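Local coordinates for 3-carboxy-cis,cis-muconate cycloisomerase (Acinetobacter calcoaceticus, PDB 1Q5N), which is a cycloisomerase of the fumarase/aspartase superfamily, a largely helical enzyme whose long helices assemble into a homotetramer, at residues L26-E32 / A117-Q121; T109-D115 / E318-W324; V193-G197 / V213-A218. All blocks are in the same frame, centred on the assembly; numbering follows the deposited sequence.

Contact 1 (L26-E32 / A117-Q121)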
loop_
_atom_site.group_PDB
_atom_site.type_symbol
_atom_site.label_atom_id
_atom_site.label_comp_id
_atom_site.label_asym_id
_atom_site.label_seq_id
_atom_site.Cartn_x
_atom_site.Cartn_y
_atom_site.Cartn_z
ATOM N N LEU A 26 -12.575 -23.822 -7.759
ATOM C CA LEU A 26 -13.451 -23.024 -6.909
ATOM C C LEU A 26 -14.875 -23.601 -6.946
ATOM O O LEU A 26 -15.485 -23.851 -5.900
ATOM C CB LEU A 26 -13.464 -21.535 -7.328
ATOM C CG LEU A 26 -14.490 -20.697 -6.521
ATOM C CD1 LEU A 26 -14.099 -20.637 -5.036
ATOM C CD2 LEU A 26 -14.613 -19.319 -7.120
ATOM N N VAL A 27 -15.385 -23.834 -8.159
ATOM C CA VAL A 27 -16.727 -24.418 -8.322
ATOM C C VAL A 27 -16.781 -25.833 -7.701
ATOM O O VAL A 27 -17.803 -26.234 -7.151
ATOM C CB VAL A 27 -17.156 -24.464 -9.804
ATOM C CG1 VAL A 27 -18.518 -25.183 -9.906
ATOM C CG2 VAL A 27 -17.256 -23.018 -10.379
ATOM N N SER A 28 -15.672 -26.565 -7.749
ATOM C CA SER A 28 -15.605 -27.882 -7.144
ATOM C C SER A 28 -15.834 -27.789 -5.659
ATOM O O SER A 28 -16.592 -28.564 -5.081
ATOM C CB SER A 28 -14.226 -28.490 -7.335
ATOM O OG SER A 28 -14.355 -29.627 -8.131
ATOM N N TYR A 29 -15.158 -26.830 -5.033
ATOM C CA TYR A 29 -15.273 -26.646 -3.588
ATOM C C TYR A 29 -16.675 -26.159 -3.225
ATOM O O TYR A 29 -17.191 -26.489 -2.151
ATOM C CB TYR A 29 -14.219 -25.646 -3.076
ATOM C CG TYR A 29 -12.806 -26.177 -3.062
ATOM C CD1 TYR A 29 -12.419 -27.138 -2.123
ATOM C CD2 TYR A 29 -11.821 -25.651 -3.913
ATOM C CE1 TYR A 29 -11.100 -27.559 -2.010
ATOM C CE2 TYR A 29 -10.466 -26.080 -3.812
ATOM C CZ TYR A 29 -10.125 -27.036 -2.849
ATOM O OH TYR A 29 -8.829 -27.498 -2.706
ATOM N N MET A 30 -17.297 -25.389 -4.112
ATOM C CA MET A 30 -18.660 -24.915 -3.821
ATOM C C MET A 30 -19.616 -26.113 -3.836
ATOM O O MET A 30 -20.542 -26.205 -2.987
ATOM C CB MET A 30 -19.116 -23.859 -4.842
ATOM C CG MET A 30 -18.378 -22.510 -4.640
ATOM S SD MET A 30 -18.712 -21.329 -5.976
ATOM C CE MET A 30 -20.216 -20.746 -5.375
ATOM N N VAL A 31 -19.387 -27.015 -4.791
ATOM C CA VAL A 31 -20.193 -28.221 -4.885
ATOM C C VAL A 31 -19.996 -28.988 -3.567
ATOM O O VAL A 31 -20.966 -29.399 -2.914
ATOM C CB VAL A 31 -19.750 -29.097 -6.072
ATOM C CG1 VAL A 31 -20.353 -30.533 -5.940
ATOM C CG2 VAL A 31 -20.185 -28.433 -7.402
ATOM N N GLU A 32 -18.749 -29.126 -3.148
ATOM C CA GLU A 32 -18.471 -29.841 -1.926
ATOM C C GLU A 32 -19.221 -29.239 -0.728
ATOM O O GLU A 32 -19.748 -29.971 0.136
ATOM C CB GLU A 32 -16.975 -29.820 -1.685
ATOM C CG GLU A 32 -16.483 -30.658 -0.509
ATOM C CD GLU A 32 -14.934 -30.695 -0.456
ATOM O OE1 GLU A 32 -14.279 -30.560 -1.534
ATOM O OE2 GLU A 32 -14.373 -30.872 0.656
ATOM N N ALA A 117 -16.134 -22.227 0.674
ATOM C CA ALA A 117 -15.242 -22.724 -0.386
ATOM C C ALA A 117 -13.865 -22.011 -0.229
ATOM O O ALA A 117 -12.801 -22.621 -0.441
ATOM C CB ALA A 117 -15.832 -22.465 -1.777
ATOM N N CYS A 118 -13.883 -20.731 0.142
ATOM C CA CYS A 118 -12.627 -20.024 0.350
ATOM C C CYS A 118 -11.794 -20.716 1.456
ATOM O O CYS A 118 -10.596 -20.958 1.264
ATOM C CB CYS A 118 -12.882 -18.562 0.736
ATOM S SG CYS A 118 -11.359 -17.612 1.053
ATOM N N ILE A 119 -12.409 -21.016 2.607
ATOM C CA ILE A 119 -11.690 -21.708 3.676
ATOM C C ILE A 119 -11.220 -23.132 3.260
ATOM O O ILE A 119 -10.140 -23.599 3.689
ATOM C CB ILE A 119 -12.543 -21.792 4.934
ATOM C CG1 ILE A 119 -12.716 -20.369 5.508
ATOM C CG2 ILE A 119 -11.903 -22.738 5.942
ATOM C CD1 ILE A 119 -11.401 -19.657 5.804
ATOM N N LEU A 120 -12.009 -23.808 2.421
ATOM C CA LEU A 120 -11.582 -25.127 1.964
ATOM C C LEU A 120 -10.342 -24.943 1.089
ATOM O O LEU A 120 -9.389 -25.723 1.201
ATOM C CB LEU A 120 -12.687 -25.854 1.179
ATOM C CG LEU A 120 -13.904 -26.298 2.032
ATOM C CD1 LEU A 120 -14.952 -26.952 1.155
ATOM C CD2 LEU A 120 -13.446 -27.255 3.122
ATOM N N GLN A 121 -10.347 -23.919 0.227
ATOM C CA GLN A 121 -9.192 -23.651 -0.601
ATOM C C GLN A 121 -7.976 -23.314 0.292
ATOM O O GLN A 121 -6.889 -23.836 0.078
ATOM C CB GLN A 121 -9.470 -22.486 -1.556
ATOM C CG GLN A 121 -10.382 -22.812 -2.738
ATOM C CD GLN A 121 -10.707 -21.557 -3.547
ATOM O OE1 GLN A 121 -11.151 -20.564 -2.978
ATOM N NE2 GLN A 121 -10.484 -21.590 -4.871
#

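Contact 2 (T109-D115 / E318-W324)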
loop_
_atom_site.group_PDB
_atom_site.type_symbol
_atom_site.label_atom_id
_atom_site.label_comp_id
_atom_site.label_asym_id
_atom_site.label_seq_id
_atom_site.Cartn_x
_atom_site.Cartn_y
_atom_site.Cartn_z
ATOM N N THR A 109 -27.030 -18.752 2.414
ATOM C CA THR A 109 -27.044 -17.548 1.596
ATOM C C THR A 109 -25.752 -17.666 0.784
ATOM O O THR A 109 -24.892 -18.491 1.122
ATOM C CB THR A 109 -27.011 -16.285 2.429
ATOM O OG1 THR A 109 -27.056 -15.189 1.531
ATOM C CG2 THR A 109 -25.714 -16.174 3.215
ATOM N N SER A 110 -25.618 -16.861 -0.270
ATOM C CA SER A 110 -24.425 -16.889 -1.140
ATOM C C SER A 110 -23.086 -16.854 -0.420
ATOM O O SER A 110 -22.181 -17.640 -0.730
ATOM C CB SER A 110 -24.437 -15.716 -2.101
ATOM O OG SER A 110 -25.586 -15.794 -2.901
ATOM N N GLN A 111 -22.960 -15.931 0.530
ATOM C CA GLN A 111 -21.709 -15.796 1.250
ATOM C C GLN A 111 -21.338 -17.073 2.076
ATOM O O GLN A 111 -20.151 -17.346 2.284
ATOM C CB GLN A 111 -21.729 -14.513 2.133
ATOM C CG GLN A 111 -20.367 -14.274 2.794
ATOM C CD GLN A 111 -20.169 -12.897 3.419
ATOM O OE1 GLN A 111 -21.112 -12.064 3.477
ATOM N NE2 GLN A 111 -18.929 -12.652 3.931
ATOM N N ASP A 112 -22.318 -17.842 2.546
ATOM C CA ASP A 112 -21.971 -19.046 3.295
ATOM C C ASP A 112 -21.176 -19.989 2.374
ATOM O O ASP A 112 -20.135 -20.506 2.752
ATOM C CB ASP A 112 -23.212 -19.802 3.774
ATOM C CG ASP A 112 -24.069 -18.986 4.723
ATOM O OD1 ASP A 112 -23.500 -18.249 5.571
ATOM O OD2 ASP A 112 -25.322 -19.090 4.621
ATOM N N ILE A 113 -21.673 -20.198 1.161
ATOM C CA ILE A 113 -21.023 -21.103 0.240
ATOM C C ILE A 113 -19.663 -20.527 -0.256
ATOM O O ILE A 113 -18.689 -21.248 -0.391
ATOM C CB ILE A 113 -21.952 -21.366 -0.978
ATOM C CG1 ILE A 113 -23.287 -21.950 -0.511
ATOM C CG2 ILE A 113 -21.261 -22.277 -1.983
ATOM C CD1 ILE A 113 -23.187 -23.174 0.383
ATOM N N LEU A 114 -19.617 -19.230 -0.537
ATOM C CA LEU A 114 -18.385 -18.599 -1.011
ATOM C C LEU A 114 -17.304 -18.595 0.076
ATOM O O LEU A 114 -16.176 -18.990 -0.206
ATOM C CB LEU A 114 -18.691 -17.178 -1.510
ATOM C CG LEU A 114 -19.567 -17.238 -2.786
ATOM C CD1 LEU A 114 -20.079 -15.886 -3.115
ATOM C CD2 LEU A 114 -18.785 -17.800 -3.970
ATOM N N ASP A 115 -17.643 -18.183 1.309
ATOM C CA ASP A 115 -16.652 -18.188 2.392
ATOM C C ASP A 115 -16.204 -19.620 2.765
ATOM O O ASP A 115 -15.019 -19.853 3.106
ATOM C CB ASP A 115 -17.183 -17.534 3.671
ATOM C CG ASP A 115 -17.214 -16.031 3.602
ATOM O OD1 ASP A 115 -16.738 -15.442 2.599
ATOM O OD2 ASP A 115 -17.725 -15.443 4.573
ATOM N N GLU A 318 -24.159 -6.251 7.651
ATOM C CA GLU A 318 -24.212 -7.683 7.493
ATOM C C GLU A 318 -23.676 -8.234 6.178
ATOM O O GLU A 318 -23.647 -9.441 5.987
ATOM C CB GLU A 318 -25.663 -8.184 7.727
ATOM C CG GLU A 318 -26.123 -8.133 9.206
ATOM C CD GLU A 318 -26.056 -6.703 9.828
ATOM O OE1 GLU A 318 -26.823 -5.807 9.368
ATOM O OE2 GLU A 318 -25.228 -6.489 10.767
ATOM N N ARG A 319 -23.291 -7.368 5.254
ATOM C CA ARG A 319 -22.701 -7.832 3.998
ATOM C C ARG A 319 -22.262 -6.548 3.319
ATOM O O ARG A 319 -23.085 -5.638 3.083
ATOM C CB ARG A 319 -23.674 -8.630 3.134
ATOM C CG ARG A 319 -23.007 -9.143 1.829
ATOM C CD ARG A 319 -23.656 -10.468 1.333
ATOM N NE ARG A 319 -23.649 -11.403 2.462
ATOM C CZ ARG A 319 -24.734 -11.847 3.122
ATOM N NH1 ARG A 319 -25.975 -11.494 2.773
ATOM N NH2 ARG A 319 -24.559 -12.574 4.215
ATOM N N SER A 320 -20.957 -6.479 3.058
ATOM C CA SER A 320 -20.365 -5.300 2.516
ATOM C C SER A 320 -20.483 -5.109 1.021
ATOM O O SER A 320 -20.713 -6.032 0.274
ATOM C CB SER A 320 -18.880 -5.213 2.896
ATOM O OG SER A 320 -18.166 -6.156 2.156
ATOM N N LEU A 321 -20.261 -3.864 0.634
ATOM C CA LEU A 321 -20.300 -3.404 -0.736
ATOM C C LEU A 321 -18.882 -3.029 -1.139
ATOM O O LEU A 321 -18.450 -1.925 -0.849
ATOM C CB LEU A 321 -21.152 -2.152 -0.746
ATOM C CG LEU A 321 -22.078 -1.977 -1.891
ATOM C CD1 LEU A 321 -22.778 -3.298 -2.176
ATOM C CD2 LEU A 321 -23.047 -0.903 -1.486
ATOM N N GLY A 322 -18.155 -3.908 -1.805
ATOM C CA GLY A 322 -16.801 -3.547 -2.216
ATOM C C GLY A 322 -15.656 -4.273 -1.500
ATOM O O GLY A 322 -14.889 -4.982 -2.135
ATOM N N ALA A 323 -15.566 -4.122 -0.180
ATOM C CA ALA A 323 -14.502 -4.767 0.597
ATOM C C ALA A 323 -14.492 -6.277 0.444
ATOM O O ALA A 323 -13.439 -6.879 0.324
ATOM C CB ALA A 323 -14.624 -4.431 2.086
ATOM N N TRP A 324 -15.658 -6.900 0.485
ATOM C CA TRP A 324 -15.732 -8.359 0.370
ATOM C C TRP A 324 -15.365 -8.820 -1.044
ATOM O O TRP A 324 -14.619 -9.796 -1.222
ATOM C CB TRP A 324 -17.147 -8.820 0.784
ATOM C CG TRP A 324 -17.407 -10.300 0.596
ATOM C CD1 TRP A 324 -16.586 -11.343 0.957
ATOM C CD2 TRP A 324 -18.589 -10.893 0.054
ATOM N NE1 TRP A 324 -17.193 -12.535 0.676
ATOM C CE2 TRP A 324 -18.423 -12.286 0.117
ATOM C CE3 TRP A 324 -19.770 -10.376 -0.485
ATOM C CZ2 TRP A 324 -19.396 -13.173 -0.334
ATOM C CZ3 TRP A 324 -20.749 -11.260 -0.935
ATOM C CH2 TRP A 324 -20.554 -12.641 -0.857
HETATM O O HOH W 1 -15.569 -15.225 -0.038
#

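Contact 3 (V193-G197 / V213-A218)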
loop_
_atom_site.group_PDB
_atom_site.type_symbol
_atom_site.label_atom_id
_atom_site.label_comp_id
_atom_site.label_asym_id
_atom_site.label_seq_id
_atom_site.Cartn_x
_atom_site.Cartn_y
_atom_site.Cartn_z
ATOM N N VAL A 193 -12.449 -22.472 9.867
ATOM C CA VAL A 193 -13.773 -22.700 10.408
ATOM C C VAL A 193 -14.774 -22.561 9.286
ATOM O O VAL A 193 -14.493 -21.907 8.295
ATOM C CB VAL A 193 -14.094 -21.678 11.505
ATOM C CG1 VAL A 193 -13.164 -21.874 12.662
ATOM C CG2 VAL A 193 -13.940 -20.242 10.947
ATOM N N ALA A 194 -15.950 -23.167 9.456
ATOM C CA ALA A 194 -17.014 -23.129 8.450
ATOM C C ALA A 194 -17.796 -21.808 8.487
ATOM O O ALA A 194 -17.738 -21.074 9.466
ATOM C CB ALA A 194 -17.988 -24.296 8.685
ATOM N N GLN A 195 -18.511 -21.503 7.415
ATOM C CA GLN A 195 -19.358 -20.303 7.422
ATOM C C GLN A 195 -20.789 -20.742 7.074
ATOM O O GLN A 195 -21.036 -21.243 5.964
ATOM C CB GLN A 195 -18.929 -19.265 6.352
ATOM C CG GLN A 195 -19.760 -17.981 6.382
ATOM C CD GLN A 195 -19.300 -16.975 7.470
ATOM O OE1 GLN A 195 -19.703 -17.052 8.632
ATOM N NE2 GLN A 195 -18.445 -16.026 7.076
ATOM N N LEU A 196 -21.720 -20.593 8.000
ATOM C CA LEU A 196 -23.125 -20.912 7.673
ATOM C C LEU A 196 -24.017 -20.056 8.588
ATOM O O LEU A 196 -24.185 -20.339 9.784
ATOM C CB LEU A 196 -23.430 -22.402 7.861
ATOM C CG LEU A 196 -24.889 -22.769 7.505
ATOM C CD1 LEU A 196 -25.112 -22.609 6.012
ATOM C CD2 LEU A 196 -25.194 -24.222 7.904
ATOM N N GLY A 197 -24.583 -19.003 8.019
ATOM C CA GLY A 197 -25.398 -18.102 8.811
ATOM C C GLY A 197 -26.616 -17.579 8.063
ATOM O O GLY A 197 -27.428 -16.898 8.649
ATOM N N VAL A 213 -27.717 -27.597 13.005
ATOM C CA VAL A 213 -27.225 -27.753 11.646
ATOM C C VAL A 213 -25.774 -27.237 11.410
ATOM O O VAL A 213 -25.014 -27.856 10.671
ATOM C CB VAL A 213 -28.139 -27.082 10.636
ATOM C CG1 VAL A 213 -27.507 -27.156 9.255
ATOM C CG2 VAL A 213 -29.489 -27.795 10.607
ATOM N N VAL A 214 -25.375 -26.138 12.050
ATOM C CA VAL A 214 -24.031 -25.589 11.853
ATOM C C VAL A 214 -23.025 -26.579 12.402
ATOM O O VAL A 214 -21.976 -26.839 11.791
ATOM C CB VAL A 214 -23.839 -24.224 12.588
ATOM C CG1 VAL A 214 -22.443 -23.649 12.308
ATOM C CG2 VAL A 214 -24.865 -23.248 12.094
ATOM N N GLU A 215 -23.346 -27.145 13.555
ATOM C CA GLU A 215 -22.461 -28.100 14.173
ATOM C C GLU A 215 -22.182 -29.302 13.261
ATOM O O GLU A 215 -21.029 -29.701 13.073
ATOM C CB GLU A 215 -23.069 -28.528 15.487
ATOM C CG GLU A 215 -22.382 -29.678 16.154
ATOM C CD GLU A 215 -23.136 -30.063 17.405
ATOM O OE1 GLU A 215 -24.356 -30.389 17.280
ATOM O OE2 GLU A 215 -22.526 -30.011 18.500
ATOM N N ALA A 216 -23.231 -29.847 12.664
ATOM C CA ALA A 216 -23.074 -30.996 11.789
ATOM C C ALA A 216 -22.473 -30.608 10.437
ATOM O O ALA A 216 -21.876 -31.433 9.752
ATOM C CB ALA A 216 -24.431 -31.695 11.577
ATOM N N TYR A 217 -22.664 -29.366 10.020
ATOM C CA TYR A 217 -22.089 -28.923 8.751
ATOM C C TYR A 217 -20.559 -28.803 8.945
ATOM O O TYR A 217 -19.784 -29.264 8.131
ATOM C CB TYR A 217 -22.732 -27.587 8.370
ATOM C CG TYR A 217 -22.163 -26.871 7.149
ATOM C CD1 TYR A 217 -22.250 -27.427 5.877
ATOM C CD2 TYR A 217 -21.628 -25.581 7.274
ATOM C CE1 TYR A 217 -21.830 -26.707 4.754
ATOM C CE2 TYR A 217 -21.204 -24.861 6.171
ATOM C CZ TYR A 217 -21.312 -25.420 4.916
ATOM O OH TYR A 217 -20.937 -24.669 3.829
ATOM N N ALA A 218 -20.141 -28.208 10.050
ATOM C CA ALA A 218 -18.729 -28.054 10.338
ATOM C C ALA A 218 -18.099 -29.442 10.345
ATOM O O ALA A 218 -17.100 -29.700 9.670
ATOM C CB ALA A 218 -18.547 -27.373 11.699
#

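Contact 1 (L26-E32 / A117-Q121)
Y29 lays one face of its ring on L120 and Q121 of helix 110-146, the central feature of a steep helix-helix crossing in the amino-terminal part of this fumarase/aspartase-type fold. The axes of 26-32 and 117-121 approach to 9.0 Å and their directions differ by 115°, so one turn of 117-121 meets nearly two turns of 26-32. A117 occupies the crossing itself: its methyl group packs on Y29 CB and, equally closely, on M30 CG, each 3.8 Å from A117 CB. Being so small, it lets the backbones come within 5.1 Å, measured between Y29 CA and A117 CA. The tyrosine CG stands anti to its own carbonyl carbon (chi1 -72°), which carries the ring along the partner helix. One ring face lies over the backbone around Q121, with Q121 N above the ring centre. Q121 CG touches the CD2/CE2 side at 3.4 Å from Y29 CD2, its amide plane turned 59° from the ring, while over the same face L120 CB meets the CD1/CE1 half, 3.6 Å from Y29 CD1. The phenol OH continues to a hydrogen bond with D124, one turn further along. No hydrogen bond joins the two segments. The amide of Q121 instead gives NE2 to the carbonyl of I20, and its flank rests on L26, where CD1 of the leucine lies 3.6 Å from Q121 OE1.

Contact 2 (T109-D115 / E318-W324)
Q111 reaches across to the 318-324 segment with its side chain almost fully extended, CG anti to the backbone N and chi2 close to straight, and uses the two polar atoms of its amide differently. Its OE1 accepts a hydrogen bond from R319 NE at 2.8 Å, the link being nearly linear (170° at the hydrogen). The nitrogen lies in the carbonyl plane on a lone pair, and the oxygen lies in the guanidinium plane, although the planes are 79° apart. A bend at chi3 turns the arginine tip toward T109, whose CG2 is 3.9 Å from R319 NH2. R319 NH1 forms a hydrogen bond with the carbonyl of A199. E318 forms salt bridges with K169 and R172 of the third subunit, which places the 318-324 segment at a subunit interface.

The amide of Q111 also stacks on W324, its plane 22° from that of the indole and displaced toward the rim; Q111 CG is 3.5 Å from W324 CZ2. The contact thus joins the start of helix 110-146 to the loop leading into helix 323-351, two long helices of the fumarase/aspartase-type fold. Q111 NE2 is held by D115 OD2 within its own helix, 3.1 Å away and tilted from the amide plane, and by the carbonyl of H231, fixing the amide flip. D115 in turn forms a salt bridge with R234 and a hydrogen bond with Q195. D115 OD1 accepts from a water that itself accepts from W324 NE1 at 3.2 Å. L114 CD1 packs obliquely, 3.9 Å from W324 CZ2.

Contact 3 (V193-G197 / V213-A218)
L196 is the main apolar group that the 193-197 segment offers to helix 210-221, and it packs on Y217, V213 and V214. CB comes first, 3.7 Å from Y217 CD2 and just as close to CE2, lying obliquely to the ring. With CG anti to the backbone N (chi1 -179°), the branch extends toward the helix. Its CD2 methyl then fits among three residues, 3.9 Å from Y217 CD2, 4.0 Å from V213 CG1 and 4.3 Å from V214 CG2. The backbone follows, since L196 O lies 3.8 Å from V214 CG2.

In this fumarase/aspartase-type fold the irregular segment follows helix 166-191, and helix 210-221 comes back to pack on the segment. Two residues before L196, A194 CB sits 4.1 Å from Y217 CD2 and 4.3 Å from A218 CB. The tyrosine is lined by alternate residues of the segment, while the residue between them, Q195, presents its carbonyl oxygen at the ring edge, 3.6 Å from Y217 CE2. No hydrogen bond crosses between the two segments. Y217 OH and Q195 N both hydrogen-bond to T116 OG1, and the Q195 side chain turns away toward D115, its OE1 accepting a hydrogen bond from the backbone N of W230.

In the fold
All three contacts are mostly buried and lie on the same side of the chain's centre. Contacts 1 and 2 share helix 110-146: M30 of contact 1 packs on I113 and L114 of contact 2, and both contacts touch the second subunit. Contact 2 also borders a third subunit, whereas no other chain touches contact 3. Contacts 2 and 3 are joined by polar links, among them D112 OD1 with the backbone N of G197. Contact 1 meets contact 3 through I119 against V193. Chemically, contacts 1 and 3 are apolar packing around a tyrosine, while contact 2 combines an amide-guanidinium bond, an indole stack and a bridging water.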